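Side-chain contacts in putative methyl-accepting chemotaxis protein (Salmonella enterica subsp. enterica serovar Typhimurium str. LT2, PDB 6DB1), which probably senses chemical signals, its N-terminal ligand-binding domain, a bundle of long helices, acting as the input module of a bacterial chemotaxis receptor: residues A[36-41]-A[100-105]; A[58-63]-A[92-97]. All blocks are in the same frame, centred on the assembly; numbering follows the deposited sequence. Where two conformers were deposited one is given.

Contact 1: A[36-41]-A[100-105]; sequences TRLSRA and PQMQLA
Q101 is the first residue of 100-105 to meet L38, the residue through which 36-41 makes this contact. Its CG stands anti to the carbonyl carbon (chi1 -71°), and the chain, extended beyond it, takes the amide obliquely across the CD2 branch of the leucine. The aliphatic root and the amide both touch that branch: Q101 CB lies 4.0 Å from L38 CD2, and Q101 OE1 lies 3.7 Å from the same methyl. The OE1 approach is van der Waals contact with a carbon, while NE2 is hydrogen-bonded to T121 on helix 110-144. A glutamine suits this buried place because its CB packs against the leucine methyl while its amide finds a polar partner through NE2.

M102, present as selenomethionine, follows one residue later. Its side chain starts off to one side and, through bends at chi2 and chi3, swings its end back to L38, the two side chains sliding past each other in opposite directions. The exact placing of CE is uncertain, since its modelled approach to CD1 of L38 is too short to be trusted. The same flexible side chain also touches F34 of helix 13-46 and A56 and L60 of helix 54-73.

A turn after Q101, A105 presents only a methyl, with its CB 3.8 Å from L38 CD1. This small residue leaves room for the leucine branch beside it. L38 in turn also packs on W113 of helix 110-144.

The two short helical segments run nearly parallel, at 12°, with axes 11.6 Å apart, a spacing that L38 bridges from one side. Between these segments the contact is therefore dispersion and burial of apolar surface, with no directional bond to fix the helices; the polar tie in its surroundings, from Q101 to T121, leads to a third helix.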
ATOM      1  N   THR A  36      -0.739 -12.444  -3.676  1.00 63.48           N
ATOM      2  CA  THR A  36      -0.661 -12.766  -5.093  1.00 65.80           C
ATOM      3  C   THR A  36       0.439 -13.802  -5.346  1.00 66.33           C
ATOM      4  O   THR A  36       0.228 -14.779  -6.075  1.00 69.81           O
ATOM      5  CB  THR A  36      -0.417 -11.518  -5.948  1.00 68.51           C
ATOM      6  OG1 THR A  36       0.889 -11.019  -5.666  1.00 68.63           O
ATOM      7  CG2 THR A  36      -1.442 -10.431  -5.715  1.00 69.04           C
ATOM      8  N   ARG A  37       1.594 -13.573  -4.724  0.50 62.81           N
ATOM      9  CA  ARG A  37       2.754 -14.451  -4.837  0.50 62.96           C
ATOM     10  C   ARG A  37       2.321 -15.899  -4.561  0.50 65.29           C
ATOM     11  O   ARG A  37       2.495 -16.804  -5.398  0.50 66.46           O
ATOM     12  CB  ARG A  37       3.816 -14.031  -3.813  0.50 59.89           C
ATOM     13  CG  ARG A  37       4.079 -12.532  -3.742  0.50 56.70           C
ATOM     14  CD  ARG A  37       5.217 -11.960  -4.570  0.50 56.92           C
ATOM     15  NE  ARG A  37       6.518 -12.192  -3.949  0.50 55.55           N
ATOM     16  CZ  ARG A  37       7.644 -11.574  -4.297  0.50 55.27           C
ATOM     17  NH1 ARG A  37       8.783 -11.878  -3.696  0.50 54.10           N
ATOM     18  NH2 ARG A  37       7.627 -10.651  -5.242  0.50 57.63           N
ATOM     19  N   LEU A  38       1.705 -16.077  -3.392  1.00 65.28           N
ATOM     20  CA  LEU A  38       1.277 -17.400  -2.877  1.00 65.90           C
ATOM     21  C   LEU A  38       0.225 -18.045  -3.789  1.00 67.39           C
ATOM     22  O   LEU A  38       0.218 -19.278  -3.967  1.00 66.89           O
ATOM     23  CB  LEU A  38       0.716 -17.240  -1.461  1.00 65.99           C
ATOM     24  CG  LEU A  38       0.293 -18.542  -0.779  1.00 67.27           C
ATOM     25  CD1 LEU A  38       1.419 -19.563  -0.837  1.00 66.34           C
ATOM     26  CD2 LEU A  38      -0.144 -18.302   0.662  1.00 67.41           C
ATOM     27  N   SER A  39      -0.677 -17.228  -4.317  1.00 68.07           N
ATOM     28  CA  SER A  39      -1.732 -17.725  -5.190  1.00 69.65           C
ATOM     29  C   SER A  39      -1.129 -18.328  -6.472  1.00 70.59           C
ATOM     30  O   SER A  39      -1.526 -19.425  -6.890  1.00 68.40           O
ATOM     31  CB  SER A  39      -2.724 -16.632  -5.486  1.00 71.43           C
ATOM     32  OG  SER A  39      -3.711 -17.074  -6.402  1.00 72.91           O
ATOM     33  N   ARG A  40      -0.157 -17.643  -7.085  1.00 71.09           N
ATOM     34  CA  ARG A  40       0.458 -18.159  -8.315  1.00 74.09           C
ATOM     35  C   ARG A  40       1.198 -19.473  -8.023  1.00 73.11           C
ATOM     36  O   ARG A  40       1.161 -20.413  -8.843  1.00 71.37           O
ATOM     37  CB  ARG A  40       1.403 -17.133  -8.943  1.00 77.13           C
ATOM     38  CG  ARG A  40       0.730 -15.825  -9.338  1.00 80.45           C
ATOM     39  CD  ARG A  40       1.615 -14.989 -10.243  1.00 84.01           C
ATOM     40  NE  ARG A  40       2.977 -14.887  -9.732  1.00 84.27           N
ATOM     41  CZ  ARG A  40       3.388 -14.003  -8.829  1.00 83.84           C
ATOM     42  NH1 ARG A  40       2.535 -13.135  -8.311  1.00 86.37           N
ATOM     43  NH2 ARG A  40       4.654 -13.988  -8.447  1.00 81.35           N
ATOM     44  N   ALA A  41       1.861 -19.550  -6.867  1.00 70.09           N
ATOM     45  CA  ALA A  41       2.573 -20.784  -6.498  1.00 70.31           C
ATOM     46  C   ALA A  41       1.569 -21.944  -6.345  1.00 72.01           C
ATOM     47  O   ALA A  41       1.871 -23.086  -6.716  1.00 69.68           O
ATOM     48  CB  ALA A  41       3.380 -20.570  -5.239  1.00 67.35           C
ATOM     49  N   PRO A 100      -0.129 -18.753   9.041  1.00 54.92           N
ATOM     50  CA  PRO A 100      -0.780 -20.029   8.842  1.00 57.26           C
ATOM     51  C   PRO A 100      -0.909 -20.382   7.354  1.00 59.36           C
ATOM     52  O   PRO A 100      -0.520 -21.490   6.958  1.00 64.24           O
ATOM     53  CB  PRO A 100      -2.148 -19.867   9.512  1.00 56.38           C
ATOM     54  CG  PRO A 100      -1.841 -18.940  10.654  1.00 56.27           C
ATOM     55  CD  PRO A 100      -0.843 -17.965  10.061  1.00 56.42           C
ATOM     56  N   GLN A 101      -1.408 -19.457   6.542  1.00 56.70           N
ATOM     57  CA  GLN A 101      -1.570 -19.731   5.112  1.00 59.06           C
ATOM     58  C   GLN A 101      -0.297 -20.361   4.539  1.00 58.86           C
ATOM     59  O   GLN A 101      -0.369 -21.347   3.822  1.00 58.73           O
ATOM     60  CB  GLN A 101      -1.884 -18.468   4.314  1.00 58.83           C
ATOM     61  CG  GLN A 101      -3.281 -17.917   4.550  1.00 60.71           C
ATOM     62  CD  GLN A 101      -3.629 -16.894   3.499  1.00 62.26           C
ATOM     63  OE1 GLN A 101      -2.948 -16.786   2.483  1.00 64.26           O
ATOM     64  NE2 GLN A 101      -4.707 -16.156   3.720  1.00 59.36           N
HETATM   65  N   MSE A 102       0.852 -19.782   4.855  1.00 58.50           N
HETATM   66  CA  MSE A 102       2.113 -20.305   4.341  1.00 62.58           C
HETATM   67  C   MSE A 102       2.426 -21.695   4.815  1.00 62.47           C
HETATM   68  O   MSE A 102       2.888 -22.527   4.039  1.00 60.99           O
HETATM   69  CB  MSE A 102       3.252 -19.414   4.783  1.00 63.06           C
HETATM   70  CG  MSE A 102       3.606 -18.474   3.654  1.00 67.00           C
HETATM   71 SE   MSE A 102       5.051 -19.261   2.594  1.00 70.79          SE
HETATM   72  CE  MSE A 102       3.930 -19.383   1.000  1.00 72.43           C
ATOM     73  N   GLN A 103       2.197 -21.964   6.095  1.00 61.67           N
ATOM     74  CA  GLN A 103       2.487 -23.281   6.642  1.00 65.56           C
ATOM     75  C   GLN A 103       1.471 -24.293   6.089  1.00 66.26           C
ATOM     76  O   GLN A 103       1.813 -25.446   5.782  1.00 63.81           O
ATOM     77  CB  GLN A 103       2.523 -23.199   8.170  1.00 68.52           C
ATOM     78  CG  GLN A 103       3.717 -22.395   8.684  1.00 72.73           C
ATOM     79  CD  GLN A 103       3.771 -22.233  10.188  1.00 78.82           C
ATOM     80  OE1 GLN A 103       2.747 -22.182  10.873  1.00 78.62           O
ATOM     81  NE2 GLN A 103       4.982 -22.094  10.713  1.00 77.45           N
ATOM     82  N   LEU A 104       0.253 -23.820   5.878  1.00 61.91           N
ATOM     83  CA  LEU A 104      -0.836 -24.644   5.395  1.00 61.59           C
ATOM     84  C   LEU A 104      -0.666 -24.884   3.886  1.00 62.69           C
ATOM     85  O   LEU A 104      -1.023 -25.943   3.376  1.00 67.35           O
ATOM     86  CB  LEU A 104      -2.133 -23.896   5.724  1.00 61.94           C
ATOM     87  CG  LEU A 104      -3.358 -24.734   6.085  1.00 65.07           C
ATOM     88  CD1 LEU A 104      -3.046 -25.713   7.211  1.00 65.64           C
ATOM     89  CD2 LEU A 104      -4.504 -23.821   6.500  1.00 65.14           C
ATOM     90  N   ALA A 105      -0.096 -23.923   3.171  1.00 60.60           N
ATOM     91  CA  ALA A 105       0.094 -24.057   1.721  1.00 64.40           C
ATOM     92  C   ALA A 105       1.166 -25.116   1.430  1.00 68.50           C
ATOM     93  O   ALA A 105       1.215 -25.703   0.343  1.00 65.34           O
ATOM     94  CB  ALA A 105       0.473 -22.722   1.121  1.00 65.33           C
TER

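Contact 2: A[58-63]-A[92-97]; sequences QSLENM and ALLEKG
M63 and L94 have the closest CA atoms, 7.7 Å apart, where the short segments 58-63 and 92-97 pass roughly antiparallel at 138°, their axes 11.2 Å apart. M63, a selenomethionine, reaches across to L93. With CG anti to the backbone N (chi1 -160°) and the chain extended beyond it, the side chain spans the gap and sets its terminal methyl against that leucine: in the conformer described here CE lies 3.5 Å from L93 CG and 3.6 Å from L93 CD2. The two side chains cross at about a right angle, so the methionine meets the branch point of the leucine end-on. A second deposited conformer of M63 makes this exact fit less certain.

L94 points toward 58-63 and takes up the other flank. Its CB is 4.3 Å from M63 CE, and its CD1 comes 4.4 Å from L60 CG, a looser touch near the more open side of the contact. Leucine suits both positions on 92-97 because it is bulky and apolar and is surrounded by side chains of several helices: L93 also packs on Y31, L124 and F128 of two other helices, and L94 on L67 of helix 54-73.

L93 and L94 sit at the start of a wider, pi-type turn over 93-97, within which G97 N makes a weak bond to L93 O; glycine, lacking a CB, keeps that carbonyl uncrowded. Purely apolar side-chain chemistry joins these segments, so the fit depends on shape and burial, and the long, unbranched selenomethionine chain can probably adjust to it, as its two deposited conformers suggest.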
ATOM      1  N   GLN A  58       9.558 -14.633   0.787  1.00 62.61           N
ATOM      2  CA  GLN A  58      10.264 -13.357   0.759  1.00 62.70           C
ATOM      3  C   GLN A  58       9.324 -12.235   1.207  1.00 62.01           C
ATOM      4  O   GLN A  58       9.720 -11.356   1.955  1.00 60.05           O
ATOM      5  CB  GLN A  58      10.809 -13.067  -0.642  1.00 63.70           C
ATOM      6  CG  GLN A  58      11.319 -11.643  -0.820  1.00 66.22           C
ATOM      7  CD  GLN A  58      11.959 -11.423  -2.168  1.00 70.54           C
ATOM      8  OE1 GLN A  58      11.597 -10.507  -2.904  1.00 75.90           O
ATOM      9  NE2 GLN A  58      12.905 -12.280  -2.516  1.00 70.51           N
ATOM     10  N   SER A  59       8.094 -12.270   0.711  1.00 61.55           N
ATOM     11  CA  SER A  59       7.115 -11.255   1.037  1.00 61.66           C
ATOM     12  C   SER A  59       6.735 -11.349   2.524  1.00 59.74           C
ATOM     13  O   SER A  59       6.711 -10.336   3.212  1.00 60.53           O
ATOM     14  CB  SER A  59       5.923 -11.356   0.114  1.00 63.52           C
ATOM     15  OG  SER A  59       6.312 -11.095  -1.236  1.00 63.12           O
ATOM     16  N   LEU A  60       6.454 -12.557   3.010  1.00 57.70           N
ATOM     17  CA  LEU A  60       6.114 -12.771   4.409  1.00 57.92           C
ATOM     18  C   LEU A  60       7.246 -12.217   5.273  1.00 58.57           C
ATOM     19  O   LEU A  60       7.008 -11.449   6.206  1.00 59.16           O
ATOM     20  CB  LEU A  60       5.893 -14.266   4.656  1.00 57.76           C
ATOM     21  CG  LEU A  60       5.524 -14.675   6.082  1.00 59.31           C
ATOM     22  CD1 LEU A  60       4.756 -15.978   6.084  1.00 61.05           C
ATOM     23  CD2 LEU A  60       6.746 -14.786   6.981  1.00 59.50           C
ATOM     24  N   GLU A  61       8.475 -12.564   4.912  1.00 52.30           N
ATOM     25  CA  GLU A  61       9.632 -12.095   5.649  1.00 53.69           C
ATOM     26  C   GLU A  61       9.736 -10.560   5.560  1.00 50.03           C
ATOM     27  O   GLU A  61      10.095  -9.919   6.551  1.00 47.70           O
ATOM     28  CB  GLU A  61      10.905 -12.782   5.162  1.00 58.83           C
ATOM     29  CG  GLU A  61      11.648 -13.475   6.276  1.00 62.38           C
ATOM     30  CD  GLU A  61      12.051 -12.549   7.406  1.00 64.01           C
ATOM     31  OE1 GLU A  61      12.172 -13.035   8.547  1.00 67.43           O
ATOM     32  OE2 GLU A  61      12.253 -11.342   7.140  1.00 67.10           O
ATOM     33  N   ASN A  62       9.402  -9.966   4.410  1.00 49.27           N
ATOM     34  CA  ASN A  62       9.459  -8.494   4.264  1.00 47.01           C
ATOM     35  C   ASN A  62       8.371  -7.833   5.132  1.00 43.71           C
ATOM     36  O   ASN A  62       8.589  -6.751   5.691  1.00 41.63           O
ATOM     37  CB  ASN A  62       9.350  -8.052   2.802  1.00 48.86           C
ATOM     38  CG  ASN A  62      10.598  -8.303   1.982  1.00 54.45           C
ATOM     39  OD1 ASN A  62      11.682  -8.524   2.523  1.00 55.13           O
ATOM     40  ND2 ASN A  62      10.466  -8.218   0.666  1.00 57.00           N
HETATM   41  N   MSE A  63       7.210  -8.483   5.239  0.50 43.21           N
HETATM   42  CA  MSE A  63       6.093  -7.982   6.041  0.50 41.10           C
HETATM   43  C   MSE A  63       6.466  -7.992   7.510  0.50 40.80           C
HETATM   44  O   MSE A  63       6.137  -7.070   8.258  0.50 37.42           O
HETATM   45  CB  MSE A  63       4.905  -8.892   5.746  0.50 42.51           C
HETATM   46  CG  MSE A  63       3.542  -8.293   6.092  0.50 41.50           C
HETATM   47 SE   MSE A  63       2.104  -9.518   5.510  0.50 45.98          SE
HETATM   48  CE  MSE A  63       0.789  -8.994   6.881  0.50 44.14           C
ATOM     49  N   ALA A  92      -1.388  -9.167  14.161  1.00 47.03           N
ATOM     50  CA  ALA A  92      -2.405 -10.211  14.088  1.00 47.69           C
ATOM     51  C   ALA A  92      -2.499 -10.745  12.648  1.00 46.31           C
ATOM     52  O   ALA A  92      -2.521 -11.952  12.427  1.00 42.40           O
ATOM     53  CB  ALA A  92      -3.732  -9.671  14.571  1.00 48.36           C
ATOM     54  N   LEU A  93      -2.572  -9.835  11.681  1.00 43.71           N
ATOM     55  CA  LEU A  93      -2.685 -10.214  10.288  1.00 45.16           C
ATOM     56  C   LEU A  93      -1.567 -11.190   9.917  1.00 48.39           C
ATOM     57  O   LEU A  93      -1.797 -12.175   9.209  1.00 47.48           O
ATOM     58  CB  LEU A  93      -2.627  -8.943   9.435  1.00 44.97           C
ATOM     59  CG  LEU A  93      -2.563  -9.141   7.924  1.00 43.62           C
ATOM     60  CD1 LEU A  93      -3.685 -10.046   7.433  1.00 43.98           C
ATOM     61  CD2 LEU A  93      -2.615  -7.789   7.226  1.00 44.34           C
ATOM     62  N   LEU A  94      -0.382 -10.930  10.456  1.00 48.47           N
ATOM     63  CA  LEU A  94       0.795 -11.710  10.168  1.00 47.58           C
ATOM     64  C   LEU A  94       0.788 -13.046  10.913  1.00 51.91           C
ATOM     65  O   LEU A  94       0.968 -14.098  10.291  1.00 52.48           O
ATOM     66  CB  LEU A  94       2.028 -10.894  10.570  1.00 48.07           C
ATOM     67  CG  LEU A  94       3.381 -11.600  10.452  1.00 49.51           C
ATOM     68  CD1 LEU A  94       3.745 -11.881   8.995  1.00 47.09           C
ATOM     69  CD2 LEU A  94       4.468 -10.767  11.115  1.00 51.92           C
ATOM     70  N   GLU A  95       0.606 -13.016  12.227  1.00 53.70           N
ATOM     71  CA  GLU A  95       0.730 -14.255  13.025  1.00 58.26           C
ATOM     72  C   GLU A  95      -0.508 -15.152  12.935  1.00 59.90           C
ATOM     73  O   GLU A  95      -0.382 -16.347  13.203  1.00 61.13           O
ATOM     74  CB  GLU A  95       1.026 -13.922  14.485  1.00 58.67           C
ATOM     75  CG  GLU A  95       2.464 -13.508  14.701  1.00 61.20           C
ATOM     76  CD  GLU A  95       2.717 -12.705  15.961  1.00 68.27           C
ATOM     77  OE1 GLU A  95       3.753 -12.006  15.999  1.00 73.22           O
ATOM     78  OE2 GLU A  95       1.877 -12.774  16.898  1.00 74.72           O
ATOM     79  N   LYS A  96      -1.666 -14.616  12.554  1.00 59.30           N
ATOM     80  CA  LYS A  96      -2.889 -15.426  12.511  1.00 60.70           C
ATOM     81  C   LYS A  96      -3.411 -15.593  11.078  1.00 59.57           C
ATOM     82  O   LYS A  96      -4.180 -16.517  10.831  1.00 64.13           O
ATOM     83  CB  LYS A  96      -3.986 -14.784  13.365  1.00 62.72           C
ATOM     84  CG  LYS A  96      -3.669 -14.626  14.847  1.00 66.10           C
ATOM     85  CD  LYS A  96      -4.777 -13.922  15.606  1.00 72.42           C
ATOM     86  CE  LYS A  96      -4.480 -13.741  17.079  1.00 78.18           C
ATOM     87  NZ  LYS A  96      -5.587 -13.036  17.773  1.00 84.04           N
ATOM     88  N   GLY A  97      -3.031 -14.715  10.149  1.00 54.17           N
ATOM     89  CA  GLY A  97      -3.534 -14.838   8.794  1.00 53.58           C
ATOM     90  C   GLY A  97      -2.492 -15.378   7.827  1.00 55.11           C
ATOM     91  O   GLY A  97      -2.629 -16.478   7.292  1.00 56.18           O
TER

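Both contacts are buried and share helix 80-105, contact 1 using its C-terminal end and contact 2 its middle. Contact 2 lies nearer the centre of the chain, its centre about 6 Å from it and that of contact 1 about 14 Å, and joins 54-73 to 80-105 in an antiparallel sense; contact 1 joins 13-46 to 80-105 nearly parallel. With centres about 11 Å apart, they occupy neighbouring levels of a bundle of four long helices, and they meet where M102 CG lies 3.7 Å from L60 CD1. Contact 1 includes a glutamine amid its apolar groups, whereas contact 2 is wholly apolar. Along the chain 58-63/92-97 is nested inside 36-41/100-105.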